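Local coordinates for protein possible adhesin (Caldicellulosiruptor kronotskyensis, PDB 4WA0) that probably mediates attachment of the bacterium to cellulose, as the beta-helical C-terminal domain of a tapirin, a probable adhesin, at residues 112-117 with 130-135; 152-157 with 173-178. One frame throughout, in Å; residues are numbered along the deposited sequence.

Interaction 1: residues 112-117 with 130-135; sequences GSYKFV and PGVNME
Selenomethionine Met134 carries its CG anti to the backbone N (chi1 -171°) and bends only at its last torsion, while Phe116 sets its ring beside its own backbone N (chi1 -57°); together these bring SE to the rim of the Phe116 ring, in its plane. SE lies 3.9 Å from Phe116 CE2, a Met-aromatic contact made at the edge, the two side chains crossing at about a right angle. On the face shared by Tyr114, Val132 and Met134, Val132 CG1 meets Tyr114 CE1 obliquely at 4.0 Å, and the edge of the Tyr114 ring also faces the Asn133 carbonyl oxygen. The phenol oxygen is hydrogen-bonded to Gly110 O, so this buried ring has a satisfied polar end. Ser113, Lys115, Asn133 and Glu135 project to the other face. There Lys115 runs alongside Glu135, its CE 3.8 Å from Glu135 OE1, but its bent end carries NZ to Ser113 OG at 2.9 Å; the opposite charges stay 5.3 Å apart between Lys115 NZ and Glu135 OE1, near but not touching. Between the strands, parallel bridges pair Gly112 with Val132 through Lys115 with Glu135, and Glu135 N reaches Tyr114 O at 2.7 Å. Five main-chain hydrogen bonds alternate in direction along the pair, from Gly112 N to Gly131 O at one end to Phe116 N to Glu135 O at the other. The chemistry is that of neighbouring coils in a parallel beta-helix: apolar and selenium-aromatic contacts fill the interior, while the outward face carries the Lys115-Ser113 hydrogen bond, and any Lys115-Glu135 attraction is probably weak at that separation.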
ATOM      1  N   GLY A 112       8.131   6.953  13.575  1.00 11.28           N
ATOM      2  CA  GLY A 112       8.270   7.264  12.197  1.00 12.13           C
ATOM      3  C   GLY A 112       7.743   8.638  11.879  1.00 11.59           C
ATOM      4  O   GLY A 112       7.134   9.279  12.713  1.00 10.95           O
ATOM      5  N   SER A 113       8.013   9.043  10.644  1.00 11.66           N
ATOM      6  CA  SER A 113       7.552  10.308  10.117  1.00 11.95           C
ATOM      7  C   SER A 113       6.390  10.020   9.109  1.00 11.60           C
ATOM      8  O   SER A 113       6.613   9.330   8.065  1.00 11.33           O
ATOM      9  CB  SER A 113       8.689  11.038   9.444  1.00 14.41           C
ATOM     10  OG  SER A 113       8.241  12.268   8.885  1.00 19.98           O
ATOM     11  N   TYR A 114       5.219  10.479   9.499  1.00 10.25           N
ATOM     12  CA  TYR A 114       4.003  10.286   8.725  1.00 11.20           C
ATOM     13  C   TYR A 114       3.599  11.634   8.181  1.00 12.68           C
ATOM     14  O   TYR A 114       3.126  12.507   8.951  1.00 12.95           O
ATOM     15  CB  TYR A 114       2.941   9.630   9.592  1.00 10.94           C
ATOM     16  CG  TYR A 114       3.296   8.334  10.289  1.00  9.64           C
ATOM     17  CD1 TYR A 114       3.993   8.319  11.512  1.00 10.37           C
ATOM     18  CD2 TYR A 114       2.911   7.113   9.765  1.00 10.51           C
ATOM     19  CE1 TYR A 114       4.300   7.116  12.120  1.00  9.56           C
ATOM     20  CE2 TYR A 114       3.185   5.940  10.412  1.00  9.99           C
ATOM     21  CZ  TYR A 114       3.891   5.934  11.563  1.00  9.67           C
ATOM     22  OH  TYR A 114       4.171   4.724  12.153  1.00 10.43           O
ATOM     23  N   LYS A 115       3.722  11.836   6.855  1.00 12.02           N
ATOM     24  CA  LYS A 115       3.498  13.138   6.244  1.00 11.90           C
ATOM     25  C   LYS A 115       2.406  13.017   5.182  1.00 11.58           C
ATOM     26  O   LYS A 115       2.494  12.170   4.305  1.00 12.02           O
ATOM     27  CB  LYS A 115       4.771  13.675   5.560  1.00 14.14           C
ATOM     28  CG  LYS A 115       5.925  13.818   6.524  1.00 18.38           C
ATOM     29  CD  LYS A 115       7.080  14.539   5.784  1.00 23.80           C
ATOM     30  CE  LYS A 115       8.320  14.721   6.647  1.00 30.27           C
ATOM     31  NZ  LYS A 115       9.138  13.490   6.425  1.00 35.29           N
ATOM     32  N   PHE A 116       1.332  13.770   5.375  1.00 10.93           N
ATOM     33  CA  PHE A 116       0.156  13.735   4.518  1.00 11.45           C
ATOM     34  C   PHE A 116      -0.134  15.137   4.031  1.00 12.29           C
ATOM     35  O   PHE A 116      -0.140  16.069   4.814  1.00 13.18           O
ATOM     36  CB  PHE A 116      -1.019  13.159   5.265  1.00 12.56           C
ATOM     37  CG  PHE A 116      -0.740  11.757   5.826  1.00 12.75           C
ATOM     38  CD1 PHE A 116      -0.357  10.738   4.973  1.00 13.31           C
ATOM     39  CD2 PHE A 116      -0.845  11.463   7.192  1.00 12.97           C
ATOM     40  CE1 PHE A 116      -0.051   9.481   5.478  1.00 14.11           C
ATOM     41  CE2 PHE A 116      -0.596  10.207   7.692  1.00 14.17           C
ATOM     42  CZ  PHE A 116      -0.182   9.212   6.833  1.00 13.94           C
ATOM     43  N   VAL A 117      -0.463  15.285   2.766  1.00 11.49           N
ATOM     44  CA  VAL A 117      -1.036  16.538   2.296  1.00 11.98           C
ATOM     45  C   VAL A 117      -2.467  16.680   2.758  1.00 12.25           C
ATOM     46  O   VAL A 117      -2.800  17.721   3.384  1.00 12.68           O
ATOM     47  CB  VAL A 117      -0.867  16.712   0.774  1.00 13.22           C
ATOM     48  CG1 VAL A 117      -1.542  17.988   0.307  1.00 12.83           C
ATOM     49  CG2 VAL A 117       0.575  16.632   0.349  1.00 13.25           C
ATOM     50  N   PRO A 130       6.814   7.303  21.744  1.00 13.21           N
ATOM     51  CA  PRO A 130       7.896   8.143  21.363  1.00 13.25           C
ATOM     52  C   PRO A 130       8.232   8.006  19.888  1.00 12.92           C
ATOM     53  O   PRO A 130       8.186   6.942  19.308  1.00 13.39           O
ATOM     54  CB  PRO A 130       9.076   7.646  22.233  1.00 14.96           C
ATOM     55  CG  PRO A 130       8.410   7.087  23.416  1.00 15.70           C
ATOM     56  CD  PRO A 130       7.202   6.375  22.845  1.00 14.58           C
ATOM     57  N   GLY A 131       8.576   9.130  19.295  1.00 13.32           N
ATOM     58  CA  GLY A 131       8.975   9.131  17.899  1.00 11.87           C
ATOM     59  C   GLY A 131       7.904   8.994  16.821  1.00 11.00           C
ATOM     60  O   GLY A 131       8.282   8.914  15.634  1.00 11.17           O
ATOM     61  N   VAL A 132       6.643   8.937  17.216  1.00  9.96           N
ATOM     62  CA  VAL A 132       5.522   8.874  16.299  1.00  9.88           C
ATOM     63  C   VAL A 132       5.164  10.339  15.926  1.00 10.70           C
ATOM     64  O   VAL A 132       4.538  11.072  16.761  1.00 11.96           O
ATOM     65  CB  VAL A 132       4.320   8.217  16.921  1.00 11.21           C
ATOM     66  CG1 VAL A 132       3.198   8.099  15.856  1.00 11.82           C
ATOM     67  CG2 VAL A 132       4.664   6.841  17.454  1.00 13.20           C
ATOM     68  N   ASN A 133       5.553  10.781  14.747  1.00 10.79           N
ATOM     69  CA  ASN A 133       5.447  12.210  14.371  1.00 11.07           C
ATOM     70  C   ASN A 133       4.679  12.334  13.072  1.00 10.69           C
ATOM     71  O   ASN A 133       5.112  11.789  12.034  1.00 12.17           O
ATOM     72  CB  ASN A 133       6.823  12.780  14.192  1.00 13.20           C
ATOM     73  CG  ASN A 133       7.592  12.849  15.489  1.00 13.01           C
ATOM     74  OD1 ASN A 133       7.034  13.199  16.504  1.00 14.39           O
ATOM     75  ND2 ASN A 133       8.831  12.372  15.481  1.00 15.33           N
HETATM   76  N   MSE A 134       3.499  12.929  13.120  1.00  9.88           N
HETATM   77  CA  MSE A 134       2.715  13.232  11.917  1.00 10.99           C
HETATM   78  C   MSE A 134       2.690  14.638  11.533  1.00 10.89           C
HETATM   79  O   MSE A 134       2.595  15.546  12.401  1.00 11.61           O
HETATM   80  CB  MSE A 134       1.296  12.747  12.207  1.00 11.29           C
HETATM   81  CG  MSE A 134       0.454  12.813  10.957  1.00 13.70           C
HETATM   82 SE   MSE A 134      -1.341  11.993  11.133  1.00 19.54          SE
HETATM   83  CE  MSE A 134      -2.059  13.368  12.205  1.00 16.72           C
ATOM     84  N   GLU A 135       2.732  14.896  10.242  1.00 11.16           N
ATOM     85  CA  GLU A 135       2.605  16.297   9.731  1.00 11.87           C
ATOM     86  C   GLU A 135       1.468  16.310   8.737  1.00 13.15           C
ATOM     87  O   GLU A 135       1.394  15.395   7.903  1.00 14.89           O
ATOM     88  CB  GLU A 135       3.833  16.772   8.978  1.00 14.68           C
ATOM     89  CG  GLU A 135       5.030  16.731   9.859  1.00 18.55           C
ATOM     90  CD  GLU A 135       6.315  17.315   9.310  1.00 24.76           C
ATOM     91  OE1 GLU A 135       6.421  17.681   8.113  1.00 27.28           O
ATOM     92  OE2 GLU A 135       7.221  17.373  10.152  1.00 28.72           O
TER

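Interaction 2: residues 152-157 with 173-178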
ATOM      1  N   ALA A 152       4.113  11.131  21.155  1.00 10.95           N
ATOM      2  CA  ALA A 152       3.788  11.403  19.796  1.00 10.84           C
ATOM      3  C   ALA A 152       3.680  12.897  19.597  1.00 10.72           C
ATOM      4  O   ALA A 152       3.362  13.627  20.554  1.00 10.48           O
ATOM      5  CB  ALA A 152       2.525  10.685  19.382  1.00 11.11           C
ATOM      6  N   THR A 153       3.958  13.365  18.400  1.00 10.65           N
ATOM      7  CA  THR A 153       3.670  14.735  18.005  1.00 11.57           C
ATOM      8  C   THR A 153       2.851  14.831  16.700  1.00 10.86           C
ATOM      9  O   THR A 153       2.932  13.949  15.847  1.00 10.25           O
ATOM     10  CB  THR A 153       4.897  15.674  17.869  1.00 12.83           C
ATOM     11  OG1 THR A 153       5.686  15.382  16.720  1.00 14.05           O
ATOM     12  CG2 THR A 153       5.828  15.463  19.085  1.00 14.08           C
ATOM     13  N   VAL A 154       2.134  15.930  16.555  1.00 12.01           N
ATOM     14  CA  VAL A 154       1.420  16.286  15.331  1.00 11.37           C
ATOM     15  C   VAL A 154       1.756  17.745  15.034  1.00 12.69           C
ATOM     16  O   VAL A 154       1.685  18.630  15.914  1.00 12.85           O
ATOM     17  CB  VAL A 154      -0.110  16.077  15.419  1.00 13.30           C
ATOM     18  CG1 VAL A 154      -0.761  16.602  14.174  1.00 13.87           C
ATOM     19  CG2 VAL A 154      -0.465  14.578  15.599  1.00 14.12           C
ATOM     20  N   THR A 155       2.118  17.980  13.787  1.00 12.09           N
ATOM     21  CA  THR A 155       2.420  19.322  13.260  1.00 12.63           C
ATOM     22  C   THR A 155       1.458  19.674  12.183  1.00 12.91           C
ATOM     23  O   THR A 155       1.319  18.919  11.205  1.00 13.08           O
ATOM     24  CB  THR A 155       3.854  19.420  12.753  1.00 13.28           C
ATOM     25  OG1 THR A 155       4.749  19.142  13.826  1.00 14.54           O
ATOM     26  CG2 THR A 155       4.173  20.808  12.277  1.00 14.48           C
ATOM     27  N   LEU A 156       0.767  20.817  12.348  1.00 12.15           N
ATOM     28  CA  LEU A 156      -0.133  21.341  11.316  1.00 12.38           C
ATOM     29  C   LEU A 156       0.680  22.400  10.571  1.00 13.76           C
ATOM     30  O   LEU A 156       1.034  23.444  11.135  1.00 14.10           O
ATOM     31  CB  LEU A 156      -1.487  21.858  11.909  1.00 14.63           C
ATOM     32  CG  LEU A 156      -2.101  20.830  12.939  1.00 15.16           C
ATOM     33  CD1 LEU A 156      -3.451  21.389  13.431  1.00 18.19           C
ATOM     34  CD2 LEU A 156      -2.277  19.467  12.302  1.00 15.33           C
ATOM     35  N   LYS A 157       1.025  22.139   9.313  1.00 13.43           N
ATOM     36  CA  LYS A 157       1.969  23.038   8.614  1.00 15.16           C
ATOM     37  C   LYS A 157       1.280  24.348   8.224  1.00 14.68           C
ATOM     38  O   LYS A 157       0.074  24.527   8.300  1.00 15.53           O
ATOM     39  CB  LYS A 157       2.606  22.363   7.392  1.00 17.50           C
ATOM     40  CG  LYS A 157       3.281  21.021   7.703  1.00 19.45           C
ATOM     41  CD  LYS A 157       4.573  21.176   8.433  1.00 23.80           C
ATOM     42  CE  LYS A 157       5.676  21.638   7.496  1.00 25.42           C
ATOM     43  NZ  LYS A 157       6.884  21.955   8.317  1.00 28.68           N
ATOM     44  N   SER A 173       3.383  14.709  24.914  1.00 13.29           N
ATOM     45  CA  SER A 173       3.048  14.871  23.518  1.00 12.60           C
ATOM     46  C   SER A 173       2.776  16.308  23.239  1.00 12.41           C
ATOM     47  O   SER A 173       2.597  17.128  24.144  1.00 12.51           O
ATOM     48  CB  SER A 173       1.870  14.001  23.189  1.00 14.51           C
ATOM     49  OG  SER A 173       2.298  12.656  23.136  1.00 14.25           O
ATOM     50  N   ARG A 174       2.746  16.623  21.963  0.66 12.83           N
ATOM     51  CA  ARG A 174       2.584  18.021  21.516  0.66 14.32           C
ATOM     52  C   ARG A 174       1.780  18.057  20.249  0.66 13.37           C
ATOM     53  O   ARG A 174       1.834  17.105  19.451  0.66 11.82           O
ATOM     54  CB  ARG A 174       3.920  18.704  21.169  0.66 15.62           C
ATOM     55  CG  ARG A 174       4.768  19.107  22.363  0.66 21.00           C
ATOM     56  CD  ARG A 174       5.967  19.932  21.855  0.66 24.50           C
ATOM     57  NE  ARG A 174       6.830  19.155  20.963  0.66 29.58           N
ATOM     58  CZ  ARG A 174       7.794  19.655  20.196  0.66 35.52           C
ATOM     59  NH1 ARG A 174       8.064  20.971  20.206  0.66 32.11           N
ATOM     60  NH2 ARG A 174       8.502  18.820  19.416  0.66 36.29           N
ATOM     61  N   LEU A 175       1.027  19.143  20.119  1.00 12.14           N
ATOM     62  CA  LEU A 175       0.377  19.484  18.850  1.00 13.37           C
ATOM     63  C   LEU A 175       0.945  20.863  18.499  1.00 14.40           C
ATOM     64  O   LEU A 175       0.862  21.801  19.342  1.00 14.35           O
ATOM     65  CB  LEU A 175      -1.145  19.476  18.895  1.00 14.74           C
ATOM     66  CG  LEU A 175      -1.820  20.157  17.677  1.00 17.82           C
ATOM     67  CD1 LEU A 175      -1.724  19.244  16.531  1.00 19.60           C
ATOM     68  CD2 LEU A 175      -3.300  20.362  17.962  1.00 21.01           C
ATOM     69  N   ILE A 176       1.551  20.974  17.298  1.00 12.83           N
ATOM     70  CA  ILE A 176       2.213  22.194  16.862  1.00 12.20           C
ATOM     71  C   ILE A 176       1.474  22.817  15.700  1.00 13.47           C
ATOM     72  O   ILE A 176       1.201  22.106  14.691  1.00 12.58           O
ATOM     73  CB  ILE A 176       3.657  21.885  16.466  1.00 14.48           C
ATOM     74  CG1 ILE A 176       4.378  21.235  17.646  1.00 18.39           C
ATOM     75  CG2 ILE A 176       4.342  23.174  15.969  1.00 15.08           C
ATOM     76  CD1 ILE A 176       5.311  20.101  17.283  1.00 22.86           C
ATOM     77  N   LEU A 177       1.102  24.101  15.824  1.00 12.75           N
ATOM     78  CA  LEU A 177       0.526  24.834  14.689  1.00 14.04           C
ATOM     79  C   LEU A 177       1.568  25.790  14.132  1.00 14.52           C
ATOM     80  O   LEU A 177       2.189  26.541  14.877  1.00 13.70           O
ATOM     81  CB  LEU A 177      -0.666  25.659  15.049  1.00 14.45           C
ATOM     82  CG  LEU A 177      -2.025  25.007  15.157  1.00 18.27           C
ATOM     83  CD1 LEU A 177      -2.075  24.161  16.403  1.00 20.60           C
ATOM     84  CD2 LEU A 177      -3.184  25.991  15.143  1.00 17.92           C
ATOM     85  N   GLU A 178       1.865  25.668  12.825  1.00 13.66           N
ATOM     86  CA  GLU A 178       2.737  26.666  12.196  1.00 16.07           C
ATOM     87  C   GLU A 178       1.905  27.866  11.792  1.00 14.96           C
ATOM     88  O   GLU A 178       0.657  27.888  11.863  1.00 14.57           O
ATOM     89  CB  GLU A 178       3.430  26.099  10.970  1.00 15.68           C
ATOM     90  CG  GLU A 178       4.352  24.946  11.294  1.00 17.60           C
ATOM     91  CD  GLU A 178       5.143  24.469  10.049  1.00 19.49           C
ATOM     92  OE1 GLU A 178       4.776  24.797   8.855  1.00 24.78           O
ATOM     93  OE2 GLU A 178       6.138  23.762  10.333  1.00 21.97           O
TER
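Ile176 N to Val154 O and Leu156 N to Ile176 O, each 2.7 Å, are the shortest of four sound main-chain hydrogen bonds that join these parallel strands; where the pair begins, Arg174 N to Ala152 O is weak at 3.4 Å. Nearby, Ser173 OG is hydrogen-bonded to Gly151 N. Just past the strands, Glu178 OE2 receives Lys157 NZ at 2.8 Å in a salt bridge, met on the syn side of the carboxylate and 24° out of its plane. Lys157 turns at chi2 and chi3 (-74° and -76°), which curls its chain back so that CD and CE lie against the carboxylate, and the two side chains run side by side in the same direction. The other oxygen, Glu178 OE1, accepts a hydrogen bond from Ser158 N, so both oxygens of the carboxylate are held and its rotation is probably restricted. On the face that carries Thr153, Thr155, Arg174 and Ile176, Ile176 CD1 approaches Thr155 OG1 to 3.6 Å, and Thr153 OG1 finds its polar partner in the side chain of Asn133. The opposite face is purely aliphatic: Leu175 CD1 packs against both Val154 CG1, at 3.7 Å, and Leu156 CG, at 3.9 Å, while Leu156 CD1 meets Leu177 CG more loosely. These are successive rungs of the beta-helix. Strand 132-136 flanks 153-156, and strand 197-199 flanks 174-177, where Leu177 touches Ile197 and Asn199. Inside the coil, Val154 also packs on Val148 of strand 145-149 and on Leu127 of strand 125-128.

How the interactions relate
Interactions 1 and 2 belong to one parallel sheet of the beta-helix, their centres about 10 Å apart, and they follow one another along the chain. Strands 132-136 and 153-156 are neighbours, so the order 112-116, 132-136, 153-156, 174-177 is unbroken across four coils. The seam between the two contacts is sewn by Met134 O to Thr155 N, 2.8 Å, a probable hydrogen bond. Side chains bridge it too: Val132 packs on Ala152 and Met134 on Val154, so the apolar filling runs on from one contact to the next. Both lie away from the magnesium site formed by Asp239, Val241, Ser243, Leu246 and Glu275.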